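2-keto-3-deoxygluconate kinase (Thermotoga maritima, PDB 2AFB) probably phosphorylates 2-keto-3-deoxygluconate as a sugar kinase of the pfkB (ribokinase-like) family. Local coordinates at residues 280-294 with 315-328. Residues are numbered along the deposited sequence; the frame is centred on the assembly and turned at random.
Sequences YEIHIVDRVGAGDSF and AAAASCLKHTIPGD
Four carbonyl oxygens surround the ammonium group of K322: NZ lies 2.8 Å from V288 O across the contact and 2.7 Å from I325 O within its own segment, both nearly in line with the C=O bond, with G327 O third and D286 O a weak fourth. The chain reaches them by bending at chi2 (49°) and chi4 (68°). Replacing K322 by an alanine is likely to leave these converging carbonyls without the shared donor that draws them together. Backbone bonds tie the same loops, H323 O accepting from V285 N (2.9 Å) and from D286 N, the latter well above the carbonyl plane. The D286 carboxylate takes G327 N on OD2 (2.9 Å), also from above its plane, while OD1 closes an Asx turn with V288 N. Apolar contacts centre on the H323 ring, sandwiched between A290 CB and I282 CD1, the latter 3.8 Å from the centroid; ND1 donates to S319 O. Beyond it, C320 SG sits over the Y280 ring, 4.2 Å from its centroid. G289, the N-cap of helix 290-304, belongs to the sequence GAGD, part of a signature of pfkB kinases; in relatives its aspartate is generally the catalytic base and the helix start the anion hole, which is probably so here.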
loop_
_atom_site.group_PDB
_atom_site.type_symbol
_atom_site.label_atom_id
_atom_site.label_comp_id
_atom_site.label_asym_id
_atom_site.label_seq_id
_atom_site.Cartn_x
_atom_site.Cartn_y
_atom_site.Cartn_z
ATOM N N TYR A 280 -1.413 29.841 16.378
ATOM C CA TYR A 280 -0.874 29.220 15.171
ATOM C C TYR A 280 -2.006 28.940 14.190
ATOM O O TYR A 280 -3.102 28.546 14.576
ATOM C CB TYR A 280 -0.185 27.898 15.532
ATOM C CG TYR A 280 0.984 28.024 16.478
ATOM C CD1 TYR A 280 2.268 28.274 15.988
ATOM C CD2 TYR A 280 0.819 27.877 17.853
ATOM C CE1 TYR A 280 3.371 28.389 16.844
ATOM C CE2 TYR A 280 1.915 27.972 18.714
ATOM C CZ TYR A 280 3.179 28.244 18.196
ATOM O OH TYR A 280 4.242 28.370 19.007
ATOM N N GLU A 281 -1.723 29.092 12.917
ATOM C CA GLU A 281 -2.665 28.654 11.907
ATOM C C GLU A 281 -2.154 27.316 11.387
ATOM O O GLU A 281 -1.037 27.230 10.940
ATOM C CB GLU A 281 -2.751 29.698 10.798
ATOM C CG GLU A 281 -3.740 29.329 9.710
ATOM C CD GLU A 281 -3.701 30.280 8.562
ATOM O OE1 GLU A 281 -4.036 31.449 8.792
ATOM O OE2 GLU A 281 -3.325 29.861 7.445
ATOM N N ILE A 282 -2.943 26.268 11.484
ATOM C CA ILE A 282 -2.420 24.927 11.256
ATOM C C ILE A 282 -3.169 24.313 10.088
ATOM O O ILE A 282 -4.404 24.301 10.099
ATOM C CB ILE A 282 -2.666 24.038 12.512
ATOM C CG1 ILE A 282 -2.079 24.734 13.752
ATOM C CG2 ILE A 282 -2.114 22.625 12.298
ATOM C CD1 ILE A 282 -2.329 23.970 15.043
ATOM N N HIS A 283 -2.437 23.831 9.078
ATOM C CA HIS A 283 -2.980 22.855 8.126
ATOM C C HIS A 283 -2.776 21.496 8.763
ATOM O O HIS A 283 -1.634 21.021 8.925
ATOM C CB HIS A 283 -2.289 22.880 6.762
ATOM C CG HIS A 283 -2.706 23.997 5.868
ATOM N ND1 HIS A 283 -2.479 25.328 6.168
ATOM C CD2 HIS A 283 -3.299 23.977 4.647
ATOM C CE1 HIS A 283 -2.917 26.074 5.170
ATOM N NE2 HIS A 283 -3.408 25.278 4.227
ATOM N N ILE A 284 -3.886 20.864 9.084
ATOM C CA ILE A 284 -3.939 19.688 9.904
ATOM C C ILE A 284 -3.655 18.380 9.131
ATOM O O ILE A 284 -4.183 18.183 8.051
ATOM C CB ILE A 284 -5.368 19.643 10.548
ATOM C CG1 ILE A 284 -5.568 20.882 11.450
ATOM C CG2 ILE A 284 -5.578 18.392 11.298
ATOM C CD1 ILE A 284 -6.997 21.093 11.879
ATOM N N VAL A 285 -2.788 17.519 9.674
ATOM C CA VAL A 285 -2.601 16.135 9.208
ATOM C C VAL A 285 -3.525 15.178 10.050
ATOM O O VAL A 285 -4.271 14.340 9.507
ATOM C CB VAL A 285 -1.179 15.687 9.408
ATOM C CG1 VAL A 285 -1.027 14.195 9.181
ATOM C CG2 VAL A 285 -0.242 16.499 8.539
ATOM N N ASP A 286 -3.459 15.326 11.369
ATOM C CA ASP A 286 -4.256 14.512 12.299
ATOM C C ASP A 286 -4.405 15.258 13.613
ATOM O O ASP A 286 -3.493 15.233 14.428
ATOM C CB ASP A 286 -3.579 13.155 12.544
ATOM C CG ASP A 286 -4.544 12.077 13.132
ATOM O OD1 ASP A 286 -5.585 12.427 13.810
ATOM O OD2 ASP A 286 -4.229 10.868 12.891
ATOM N N ARG A 287 -5.569 15.866 13.838
ATOM C CA ARG A 287 -5.795 16.625 15.084
ATOM C C ARG A 287 -6.026 15.755 16.319
ATOM O O ARG A 287 -5.987 16.255 17.453
ATOM C CB ARG A 287 -6.964 17.593 14.941
ATOM C CG ARG A 287 -8.298 17.052 15.422
ATOM C CD ARG A 287 -9.433 18.061 15.194
ATOM N NE ARG A 287 -10.003 18.690 16.400
ATOM C CZ ARG A 287 -11.233 19.248 16.445
ATOM N NH1 ARG A 287 -12.020 19.239 15.373
ATOM N NH2 ARG A 287 -11.704 19.817 17.559
ATOM N N VAL A 288 -6.304 14.475 16.117
ATOM C CA VAL A 288 -6.506 13.571 17.256
ATOM C C VAL A 288 -5.272 13.612 18.188
ATOM O O VAL A 288 -4.129 13.546 17.729
ATOM C CB VAL A 288 -6.832 12.104 16.838
ATOM C CG1 VAL A 288 -7.012 11.216 18.083
ATOM C CG2 VAL A 288 -8.121 12.094 16.009
ATOM N N GLY A 289 -5.527 13.725 19.488
ATOM C CA GLY A 289 -4.429 13.769 20.496
ATOM C C GLY A 289 -3.891 15.159 20.812
ATOM O O GLY A 289 -3.047 15.314 21.705
ATOM N N ALA A 290 -4.373 16.184 20.116
ATOM C CA ALA A 290 -3.739 17.515 20.243
ATOM C C ALA A 290 -3.957 18.097 21.649
ATOM O O ALA A 290 -3.018 18.552 22.331
ATOM C CB ALA A 290 -4.278 18.452 19.172
ATOM N N GLY A 291 -5.197 18.010 22.109
ATOM C CA GLY A 291 -5.523 18.344 23.504
ATOM C C GLY A 291 -4.738 17.536 24.504
ATOM O O GLY A 291 -4.378 18.045 25.576
ATOM N N ASP A 292 -4.465 16.257 24.187
ATOM C CA ASP A 292 -3.733 15.422 25.147
ATOM C C ASP A 292 -2.283 15.800 25.204
ATOM O O ASP A 292 -1.697 15.701 26.245
ATOM C CB ASP A 292 -3.908 13.921 24.875
ATOM C CG ASP A 292 -5.388 13.555 24.649
ATOM O OD1 ASP A 292 -6.227 13.969 25.488
ATOM O OD2 ASP A 292 -5.693 12.885 23.636
ATOM N N SER A 293 -1.695 16.202 24.082
ATOM C CA SER A 293 -0.356 16.676 24.070
ATOM C C SER A 293 -0.241 18.022 24.804
ATOM O O SER A 293 0.766 18.276 25.453
ATOM C CB SER A 293 0.186 16.735 22.640
ATOM O OG SER A 293 -0.471 17.738 21.898
ATOM N N PHE A 294 -1.255 18.882 24.695
ATOM C CA PHE A 294 -1.295 20.099 25.525
ATOM C C PHE A 294 -1.144 19.714 26.998
ATOM O O PHE A 294 -0.316 20.236 27.683
ATOM C CB PHE A 294 -2.579 20.911 25.309
ATOM C CG PHE A 294 -2.755 22.043 26.315
ATOM C CD1 PHE A 294 -1.894 23.104 26.332
ATOM C CD2 PHE A 294 -3.759 21.996 27.264
ATOM C CE1 PHE A 294 -2.007 24.129 27.304
ATOM C CE2 PHE A 294 -3.907 23.007 28.225
ATOM C CZ PHE A 294 -3.023 24.082 28.228
ATOM N N ALA A 315 3.723 24.405 25.745
ATOM C CA ALA A 315 2.550 23.542 25.542
ATOM C C ALA A 315 1.734 23.881 24.283
ATOM O O ALA A 315 1.223 22.991 23.632
ATOM C CB ALA A 315 1.668 23.556 26.755
ATOM N N ALA A 316 1.570 25.154 23.964
ATOM C CA ALA A 316 0.996 25.531 22.643
ATOM C C ALA A 316 1.833 24.958 21.485
ATOM O O ALA A 316 1.302 24.336 20.562
ATOM C CB ALA A 316 0.879 27.065 22.526
ATOM N N ALA A 317 3.141 25.162 21.526
ATOM C CA ALA A 317 4.029 24.614 20.494
ATOM C C ALA A 317 3.870 23.091 20.276
ATOM O O ALA A 317 3.733 22.610 19.136
ATOM C CB ALA A 317 5.451 24.970 20.798
ATOM N N ALA A 318 3.871 22.362 21.363
ATOM C CA ALA A 318 3.782 20.890 21.366
ATOM C C ALA A 318 2.486 20.365 20.818
ATOM O O ALA A 318 2.481 19.425 20.047
ATOM C CB ALA A 318 3.990 20.330 22.779
ATOM N N SER A 319 1.402 20.981 21.222
ATOM C CA SER A 319 0.094 20.581 20.825
ATOM C C SER A 319 -0.223 21.059 19.404
ATOM O O SER A 319 -0.862 20.345 18.674
ATOM C CB SER A 319 -0.971 21.021 21.865
ATOM O OG SER A 319 -1.005 22.425 22.032
ATOM N N CYS A 320 0.294 22.207 18.996
ATOM C CA CYS A 320 0.329 22.567 17.575
ATOM C C CYS A 320 1.002 21.491 16.711
ATOM O O CYS A 320 0.466 21.040 15.701
ATOM C CB CYS A 320 1.049 23.908 17.371
ATOM S SG CYS A 320 1.352 24.361 15.623
ATOM N N LEU A 321 2.191 21.089 17.115
ATOM C CA LEU A 321 2.951 20.067 16.386
ATOM C C LEU A 321 2.232 18.728 16.322
ATOM O O LEU A 321 2.263 18.061 15.281
ATOM C CB LEU A 321 4.361 19.908 16.948
ATOM C CG LEU A 321 5.335 21.077 16.678
ATOM C CD1 LEU A 321 6.543 21.017 17.579
ATOM C CD2 LEU A 321 5.815 21.101 15.234
ATOM N N LYS A 322 1.549 18.327 17.381
ATOM C CA LYS A 322 0.791 17.082 17.323
ATOM C C LYS A 322 -0.153 17.095 16.099
ATOM O O LYS A 322 -0.306 16.083 15.441
ATOM C CB LYS A 322 -0.020 16.832 18.629
ATOM C CG LYS A 322 -0.921 15.586 18.634
ATOM C CD LYS A 322 -0.214 14.312 18.167
ATOM C CE LYS A 322 -1.141 13.252 17.553
ATOM N NZ LYS A 322 -1.814 13.536 16.226
ATOM N N HIS A 323 -0.732 18.246 15.769
ATOM C CA HIS A 323 -1.699 18.335 14.661
ATOM C C HIS A 323 -1.060 17.856 13.341
ATOM O O HIS A 323 -1.786 17.569 12.375
ATOM C CB HIS A 323 -2.184 19.750 14.434
ATOM C CG HIS A 323 -3.181 20.266 15.430
ATOM N ND1 HIS A 323 -2.823 20.746 16.680
ATOM C CD2 HIS A 323 -4.509 20.476 15.314
ATOM C CE1 HIS A 323 -3.896 21.214 17.290
ATOM N NE2 HIS A 323 -4.939 21.036 16.497
ATOM N N THR A 324 0.286 17.771 13.306
ATOM C CA THR A 324 1.070 17.453 12.081
ATOM C C THR A 324 1.488 15.997 11.975
ATOM O O THR A 324 2.091 15.585 10.953
ATOM C CB THR A 324 2.387 18.322 11.967
ATOM O OG1 THR A 324 3.312 17.936 12.985
ATOM C CG2 THR A 324 2.065 19.811 12.165
ATOM N N ILE A 325 1.212 15.252 13.031
ATOM C CA ILE A 325 1.713 13.873 13.223
ATOM C C ILE A 325 0.546 12.865 13.191
ATOM O O ILE A 325 -0.332 12.951 14.055
ATOM C CB ILE A 325 2.474 13.791 14.555
ATOM C CG1 ILE A 325 3.695 14.701 14.510
ATOM C CG2 ILE A 325 3.013 12.414 14.901
ATOM C CD1 ILE A 325 4.276 14.875 15.879
ATOM N N PRO A 326 0.543 11.932 12.184
ATOM C CA PRO A 326 -0.434 10.852 12.072
ATOM C C PRO A 326 -0.482 10.001 13.341
ATOM O O PRO A 326 0.542 9.770 13.964
ATOM C CB PRO A 326 0.074 10.013 10.888
ATOM C CG PRO A 326 0.903 10.964 10.058
ATOM C CD PRO A 326 1.530 11.886 11.070
ATOM N N GLY A 327 -1.696 9.659 13.773
ATOM C CA GLY A 327 -1.906 8.873 14.976
ATOM C C GLY A 327 -2.311 9.694 16.171
ATOM O O GLY A 327 -2.653 10.872 16.040
ATOM N N ASP A 328 -2.308 9.046 17.339
ATOM C CA ASP A 328 -2.820 9.649 18.567
ATOM C C ASP A 328 -1.661 10.172 19.459
ATOM O O ASP A 328 -1.848 11.057 20.292
ATOM C CB ASP A 328 -3.671 8.624 19.377
ATOM C CG ASP A 328 -5.000 8.245 18.721
ATOM O OD1 ASP A 328 -5.176 8.466 17.530
ATOM O OD2 ASP A 328 -5.896 7.690 19.413
HETATM O O HOH W 1 -1.152 13.166 21.713
#